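PDB 3BX4: aggretin alpha chain from Agkistrodon rhodostoma, which binds the platelet receptor CLEC-2 (CLEC1B) and so sets off Syk signalling, platelet activation and aggregation. Local coordinates for residues Q18-Q23 / H127-K132; H102-G107 / V119-E124. All coordinates share one frame; numbering follows the deposited sequence.

Contact 1 (Q18-Q23 / H127-K132)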
loop_
_atom_site.group_PDB
_atom_site.type_symbol
_atom_site.label_atom_id
_atom_site.label_comp_id
_atom_site.label_asym_id
_atom_site.label_seq_id
_atom_site.Cartn_x
_atom_site.Cartn_y
_atom_site.Cartn_z
ATOM N N GLN C 18 1.964 -11.051 -21.575
ATOM C CA GLN C 18 2.702 -10.017 -22.370
ATOM C C GLN C 18 3.647 -9.301 -21.457
ATOM O O GLN C 18 3.284 -8.866 -20.377
ATOM C CB GLN C 18 1.732 -9.047 -23.072
ATOM C CG GLN C 18 2.506 -8.005 -23.990
ATOM C CD GLN C 18 1.596 -7.188 -24.852
ATOM O OE1 GLN C 18 0.340 -7.357 -24.906
ATOM N NE2 GLN C 18 2.210 -6.294 -25.587
ATOM N N ALA C 19 4.903 -9.086 -21.946
ATOM C CA ALA C 19 5.906 -8.360 -21.165
ATOM C C ALA C 19 5.945 -6.915 -21.732
ATOM O O ALA C 19 5.923 -6.763 -22.949
ATOM C CB ALA C 19 7.257 -8.990 -21.329
ATOM N N PHE C 20 5.870 -5.923 -20.853
ATOM C CA PHE C 20 5.768 -4.505 -21.252
ATOM C C PHE C 20 7.026 -3.842 -20.810
ATOM O O PHE C 20 7.485 -4.003 -19.689
ATOM C CB PHE C 20 4.549 -3.828 -20.619
ATOM C CG PHE C 20 3.245 -4.318 -21.150
ATOM C CD1 PHE C 20 2.617 -5.443 -20.553
ATOM C CD2 PHE C 20 2.645 -3.720 -22.276
ATOM C CE1 PHE C 20 1.415 -5.950 -21.072
ATOM C CE2 PHE C 20 1.414 -4.227 -22.809
ATOM C CZ PHE C 20 0.791 -5.364 -22.189
ATOM N N ASN C 21 7.627 -3.061 -21.732
ATOM C CA ASN C 21 8.830 -2.354 -21.323
ATOM C C ASN C 21 8.536 -0.977 -20.751
ATOM O O ASN C 21 9.467 -0.425 -20.130
ATOM C CB ASN C 21 9.796 -2.264 -22.476
ATOM C CG ASN C 21 9.113 -1.848 -23.719
ATOM O OD1 ASN C 21 8.794 -2.690 -24.567
ATOM N ND2 ASN C 21 8.859 -0.547 -23.863
ATOM N N GLU C 22 7.309 -0.453 -20.906
ATOM C CA GLU C 22 6.834 0.734 -20.120
ATOM C C GLU C 22 7.305 0.559 -18.673
ATOM O O GLU C 22 7.004 -0.452 -18.021
ATOM C CB GLU C 22 5.295 0.869 -20.034
ATOM C CG GLU C 22 4.511 1.505 -21.167
ATOM C CD GLU C 22 3.784 0.446 -22.011
ATOM O OE1 GLU C 22 4.159 -0.747 -21.927
ATOM O OE2 GLU C 22 2.832 0.796 -22.742
ATOM N N GLN C 23 7.998 1.537 -18.114
ATOM C CA GLN C 23 8.424 1.417 -16.714
ATOM C C GLN C 23 7.422 2.011 -15.734
ATOM O O GLN C 23 7.073 3.214 -15.782
ATOM C CB GLN C 23 9.840 2.022 -16.562
ATOM C CG GLN C 23 10.974 1.108 -17.197
ATOM C CD GLN C 23 12.374 1.578 -16.839
ATOM O OE1 GLN C 23 12.663 2.781 -16.970
ATOM N NE2 GLN C 23 13.262 0.656 -16.380
ATOM N N HIS C 127 9.674 -0.069 -13.123
ATOM C CA HIS C 127 10.299 -1.146 -13.882
ATOM C C HIS C 127 9.331 -1.716 -14.904
ATOM O O HIS C 127 8.146 -1.518 -14.807
ATOM C CB HIS C 127 10.845 -2.268 -12.954
ATOM C CG HIS C 127 11.935 -1.803 -12.030
ATOM N ND1 HIS C 127 13.229 -1.598 -12.467
ATOM C CD2 HIS C 127 11.886 -1.341 -10.761
ATOM C CE1 HIS C 127 13.941 -1.073 -11.483
ATOM N NE2 HIS C 127 13.167 -0.961 -10.417
ATOM N N ALA C 128 9.894 -2.476 -15.837
ATOM C CA ALA C 128 9.135 -3.281 -16.800
ATOM C C ALA C 128 8.328 -4.340 -15.962
ATOM O O ALA C 128 8.573 -4.521 -14.768
ATOM C CB ALA C 128 10.114 -4.007 -17.709
ATOM N N PHE C 129 7.382 -4.972 -16.643
ATOM C CA PHE C 129 6.492 -5.916 -15.876
ATOM C C PHE C 129 5.880 -6.930 -16.819
ATOM O O PHE C 129 5.852 -6.815 -18.011
ATOM C CB PHE C 129 5.419 -5.091 -15.155
ATOM C CG PHE C 129 4.599 -4.229 -16.034
ATOM C CD1 PHE C 129 5.000 -2.900 -16.346
ATOM C CD2 PHE C 129 3.419 -4.672 -16.606
ATOM C CE1 PHE C 129 4.231 -2.101 -17.179
ATOM C CE2 PHE C 129 2.653 -3.873 -17.445
ATOM C CZ PHE C 129 3.083 -2.539 -17.761
ATOM N N VAL C 130 5.233 -8.011 -16.284
ATOM C CA VAL C 130 4.649 -8.901 -17.234
ATOM C C VAL C 130 3.164 -9.121 -16.751
ATOM O O VAL C 130 3.010 -9.271 -15.521
ATOM C CB VAL C 130 5.351 -10.336 -17.177
ATOM C CG1 VAL C 130 4.589 -11.305 -18.040
ATOM C CG2 VAL C 130 6.854 -10.197 -17.664
ATOM N N CYS C 131 2.217 -9.011 -17.691
ATOM C CA CYS C 131 0.735 -9.257 -17.409
ATOM C C CYS C 131 0.429 -10.690 -17.807
ATOM O O CYS C 131 0.985 -11.260 -18.726
ATOM C CB CYS C 131 -0.233 -8.326 -18.193
ATOM S SG CYS C 131 0.099 -6.538 -17.801
ATOM N N LYS C 132 -0.540 -11.259 -17.092
ATOM C CA LYS C 132 -1.019 -12.663 -17.332
ATOM C C LYS C 132 -2.522 -12.496 -17.372
ATOM O O LYS C 132 -3.102 -11.829 -16.492
ATOM C CB LYS C 132 -0.561 -13.589 -16.192
ATOM C CG LYS C 132 -1.250 -15.015 -16.130
ATOM C CD LYS C 132 -0.559 -15.774 -15.062
ATOM C CE LYS C 132 -1.214 -17.207 -14.851
ATOM N NZ LYS C 132 -0.549 -17.891 -13.742
#

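Contact 2 (H102-G107 / V119-E124). With SO4 (sulfate ion), chain J.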
loop_
_atom_site.group_PDB
_atom_site.type_symbol
_atom_site.label_atom_id
_atom_site.label_comp_id
_atom_site.label_asym_id
_atom_site.label_seq_id
_atom_site.Cartn_x
_atom_site.Cartn_y
_atom_site.Cartn_z
ATOM N N HIS C 102 12.255 2.699 2.458
ATOM C CA HIS C 102 11.081 2.602 1.571
ATOM C C HIS C 102 10.572 1.222 1.485
ATOM O O HIS C 102 11.325 0.308 1.765
ATOM C CB HIS C 102 11.355 3.154 0.190
ATOM C CG HIS C 102 11.755 4.572 0.254
ATOM N ND1 HIS C 102 10.916 5.548 0.746
ATOM C CD2 HIS C 102 12.938 5.175 -0.002
ATOM C CE1 HIS C 102 11.558 6.705 0.765
ATOM N NE2 HIS C 102 12.780 6.508 0.301
ATOM N N THR C 103 9.271 1.093 1.173
ATOM C CA THR C 103 8.665 -0.242 1.183
ATOM C C THR C 103 9.421 -1.219 0.228
ATOM O O THR C 103 9.587 -0.855 -0.956
ATOM C CB THR C 103 7.117 -0.215 0.946
ATOM O OG1 THR C 103 6.640 -1.563 0.939
ATOM C CG2 THR C 103 6.711 0.465 -0.394
ATOM N N LYS C 104 9.860 -2.389 0.734
ATOM C CA LYS C 104 10.292 -3.584 -0.099
ATOM C C LYS C 104 9.319 -4.837 -0.170
ATOM O O LYS C 104 9.734 -5.969 -0.109
ATOM C CB LYS C 104 11.660 -4.066 0.359
ATOM C CG LYS C 104 12.816 -3.897 -0.651
ATOM C CD LYS C 104 14.106 -4.272 -0.088
ATOM C CE LYS C 104 14.806 -5.180 -1.028
ATOM N NZ LYS C 104 16.247 -5.543 -0.577
ATOM N N LYS C 105 8.044 -4.594 -0.383
ATOM C CA LYS C 105 7.010 -5.626 -0.168
ATOM C C LYS C 105 6.393 -6.030 -1.488
ATOM O O LYS C 105 5.268 -6.520 -1.552
ATOM C CB LYS C 105 5.981 -4.993 0.760
ATOM C CG LYS C 105 6.585 -4.925 2.166
ATOM C CD LYS C 105 5.761 -4.087 3.153
ATOM C CE LYS C 105 4.437 -4.749 3.481
ATOM N NZ LYS C 105 3.565 -3.824 4.270
ATOM N N CYS C 106 7.129 -5.805 -2.580
ATOM C CA CYS C 106 6.725 -6.221 -3.937
ATOM C C CYS C 106 7.706 -7.213 -4.556
ATOM O O CYS C 106 8.924 -7.072 -4.361
ATOM C CB CYS C 106 6.559 -5.010 -4.900
ATOM S SG CYS C 106 5.197 -3.965 -4.419
ATOM N N GLY C 107 7.211 -8.207 -5.309
ATOM C CA GLY C 107 8.086 -9.179 -5.925
ATOM C C GLY C 107 8.460 -8.910 -7.416
ATOM O O GLY C 107 7.647 -8.439 -8.206
ATOM N N VAL C 119 12.671 -12.175 -6.232
ATOM C CA VAL C 119 13.311 -11.328 -5.239
ATOM C C VAL C 119 12.262 -10.269 -4.792
ATOM O O VAL C 119 11.346 -10.013 -5.544
ATOM C CB VAL C 119 14.585 -10.623 -5.813
ATOM C CG1 VAL C 119 15.608 -11.674 -6.308
ATOM C CG2 VAL C 119 14.268 -9.679 -6.945
ATOM N N ASN C 120 12.402 -9.696 -3.597
ATOM C CA ASN C 120 11.564 -8.590 -3.199
ATOM C C ASN C 120 12.283 -7.287 -3.503
ATOM O O ASN C 120 13.531 -7.212 -3.436
ATOM C CB ASN C 120 11.036 -8.685 -1.744
ATOM C CG ASN C 120 12.130 -8.600 -0.686
ATOM O OD1 ASN C 120 13.126 -9.333 -0.727
ATOM N ND2 ASN C 120 11.938 -7.689 0.271
ATOM N N TYR C 121 11.517 -6.279 -3.875
ATOM C CA TYR C 121 12.204 -4.990 -4.200
ATOM C C TYR C 121 11.270 -3.847 -3.870
ATOM O O TYR C 121 10.159 -4.003 -3.418
ATOM C CB TYR C 121 12.651 -4.968 -5.677
ATOM C CG TYR C 121 13.916 -4.127 -5.911
ATOM C CD1 TYR C 121 13.920 -3.075 -6.832
ATOM C CD2 TYR C 121 15.097 -4.369 -5.170
ATOM C CE1 TYR C 121 15.108 -2.262 -7.010
ATOM C CE2 TYR C 121 16.297 -3.548 -5.359
ATOM C CZ TYR C 121 16.256 -2.559 -6.309
ATOM O OH TYR C 121 17.387 -1.754 -6.463
ATOM N N TYR C 122 11.699 -2.628 -4.179
ATOM C CA TYR C 122 11.024 -1.457 -3.714
ATOM C C TYR C 122 9.811 -1.120 -4.605
ATOM O O TYR C 122 9.948 -0.741 -5.750
ATOM C CB TYR C 122 12.073 -0.315 -3.839
ATOM C CG TYR C 122 13.216 -0.553 -2.889
ATOM C CD1 TYR C 122 14.438 -1.074 -3.329
ATOM C CD2 TYR C 122 13.036 -0.327 -1.521
ATOM C CE1 TYR C 122 15.524 -1.302 -2.421
ATOM C CE2 TYR C 122 14.057 -0.526 -0.643
ATOM C CZ TYR C 122 15.295 -0.998 -1.085
ATOM O OH TYR C 122 16.248 -1.237 -0.134
ATOM N N CYS C 123 8.600 -1.268 -4.058
ATOM C CA CYS C 123 7.337 -1.087 -4.818
ATOM C C CYS C 123 7.169 0.180 -5.633
ATOM O O CYS C 123 6.566 0.162 -6.676
ATOM C CB CYS C 123 6.175 -1.102 -3.828
ATOM S SG CYS C 123 5.977 -2.714 -2.969
ATOM N N GLU C 124 7.755 1.265 -5.146
ATOM C CA GLU C 124 7.574 2.586 -5.775
ATOM C C GLU C 124 8.564 2.832 -6.883
ATOM O O GLU C 124 8.452 3.904 -7.522
ATOM C CB GLU C 124 7.648 3.701 -4.712
ATOM C CG GLU C 124 6.434 3.641 -3.753
ATOM C CD GLU C 124 5.006 3.651 -4.444
ATOM O OE1 GLU C 124 4.770 4.339 -5.465
ATOM O OE2 GLU C 124 4.075 2.965 -3.930
HETATM S S SO4 J . 3.038 -1.221 1.705
HETATM O O1 SO4 J . 3.850 -2.176 0.945
HETATM O O2 SO4 J . 3.908 -0.064 2.015
HETATM O O3 SO4 J . 2.524 -1.797 2.940
HETATM O O4 SO4 J . 1.891 -0.829 0.907
HETATM O O HOH W 1 9.280 1.576 -2.611
HETATM O O HOH W 2 15.958 -8.058 -2.950
HETATM O O HOH W 3 15.675 -8.331 0.087
#

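Contact 1 (Q18-Q23 / H127-K132)
Phe20 and Phe129 face each other as a hydrogen-bonded pair of antiparallel strands, and their side chains fill the same side of the sheet. Phe20 CB sits over one face of the Phe129 ring, 3.5 Å from Phe129 CZ, a CH-pi contact. The two rings lie nearly parallel, at 19°, but are slid apart and barely overlap. Phe129 reaches there because its CG lies between the backbone N and the carbonyl carbon (chi1 57°), which swings the ring toward the other strand. Cys131 SG comes obliquely to the Phe20 ring, 3.6 Å from Phe20 CE1. Four backbone bonds hold the strands; the straightest runs from Phe20 N to Phe129 O, 3.0 Å with 173° at the hydrogen. On the face with Ala19 and Val130 the two segments touch less, Ala19 CB meeting Val130 CG2 at 3.9 Å, and Val70 packs on Val130 there.

Toward Gln23 the pairing gives out. The chain turns a corner at Glu22, whose O lies 3.3 Å from Phe129 CE1, and the backbones then meet through a CA-H...O contact from Gln23 CA to His127 O. Glu22 and Gln23 are exposed, though Gln23 NE2 and His127 ND1 are hydrogen-bonded to Glu67, and His127 NE2 to Gln125.

Strand 15-21, near the N-terminus, and the last strand, 127-133, pair to close the loop of the C-type lectin fold. Helix 26-34 covers the aromatic side, where Phe32 meets both rings and Cys33 forms a disulfide with Cys131, while strand 69-76 runs parallel to strand 127-133 and packs on Ala128 and Phe129.

Contact 2 (H102-G107 / V119-E124)
Cys106 and Cys123 are joined by a disulfide, SG to SG 2.1 Å, with a C-S-S-C torsion of 105°. The bridge ties the start of strand 106-110 to the turn that follows strand 118-121.

Among the hydrogen bonds, the main-chain one from Tyr121 N to Cys106 O is short, at 2.8 Å. Asn120 adds a side-chain bond: ND2 donates an N-H to Lys104 O at 2.8 Å, nearly straight (168°), with the acceptor close to the amide plane and the donor in the plane of the carbonyl. With CG between the backbone N and the carbonyl carbon (chi1 65°), the Asn120 amide turns back over to Lys104. Cys123 N reaches Thr103 O over a longer, more bent path, 3.3 Å, and water 1 links the same oxygen to Glu124 N.

These strands form a beta hairpin of the C-type lectin domain, and the disulfide spans the hairpin's open end, as in other members of the fold.

Much of the apolar contact is made by the Lys104 chain, with Thr103 CG2 against Cys123 CB besides. Lys104 CG lies over one face of the Tyr122 ring, 3.7 Å from its centroid, a CH-pi contact, while His102 O approaches the ring at its edge. Tyr122 CD1 in turn covers the centre of one face of the Tyr121 ring.

Lys104 NZ shares water 3 with Asn120 OD1 and makes a salt bridge to an acidic side chain of another protein chain. A sulfate ion, probably from the crystallisation liquor, is bound by Thr103 OG1 to its O1, 2.9 Å, by Lys105 NZ to its O3, 2.6 Å, and by Arg75; Lys105 NZ also bonds to the backbone O of Asn78 and Glu80.

Both contacts belong to one curled sheet, and contact 2 is nested within the long loop that contact 1 closes. Strand 69-76 lies between them, pairing with strand 127-133 of contact 1 and with strand 106-110 of contact 2; the two contacts also touch directly where His127 packs against Tyr121. Each is partly buried and takes part in a disulfide, but in contact 1 the bridge leads away to a helix, whereas in contact 2 it crosses the contact itself. Contact 1 has a buried aromatic face and an exposed end at Glu22 and Gln23. Contact 2 mixes strand with turn, water, sulfate and lysine chemistry, and reaches another protein chain.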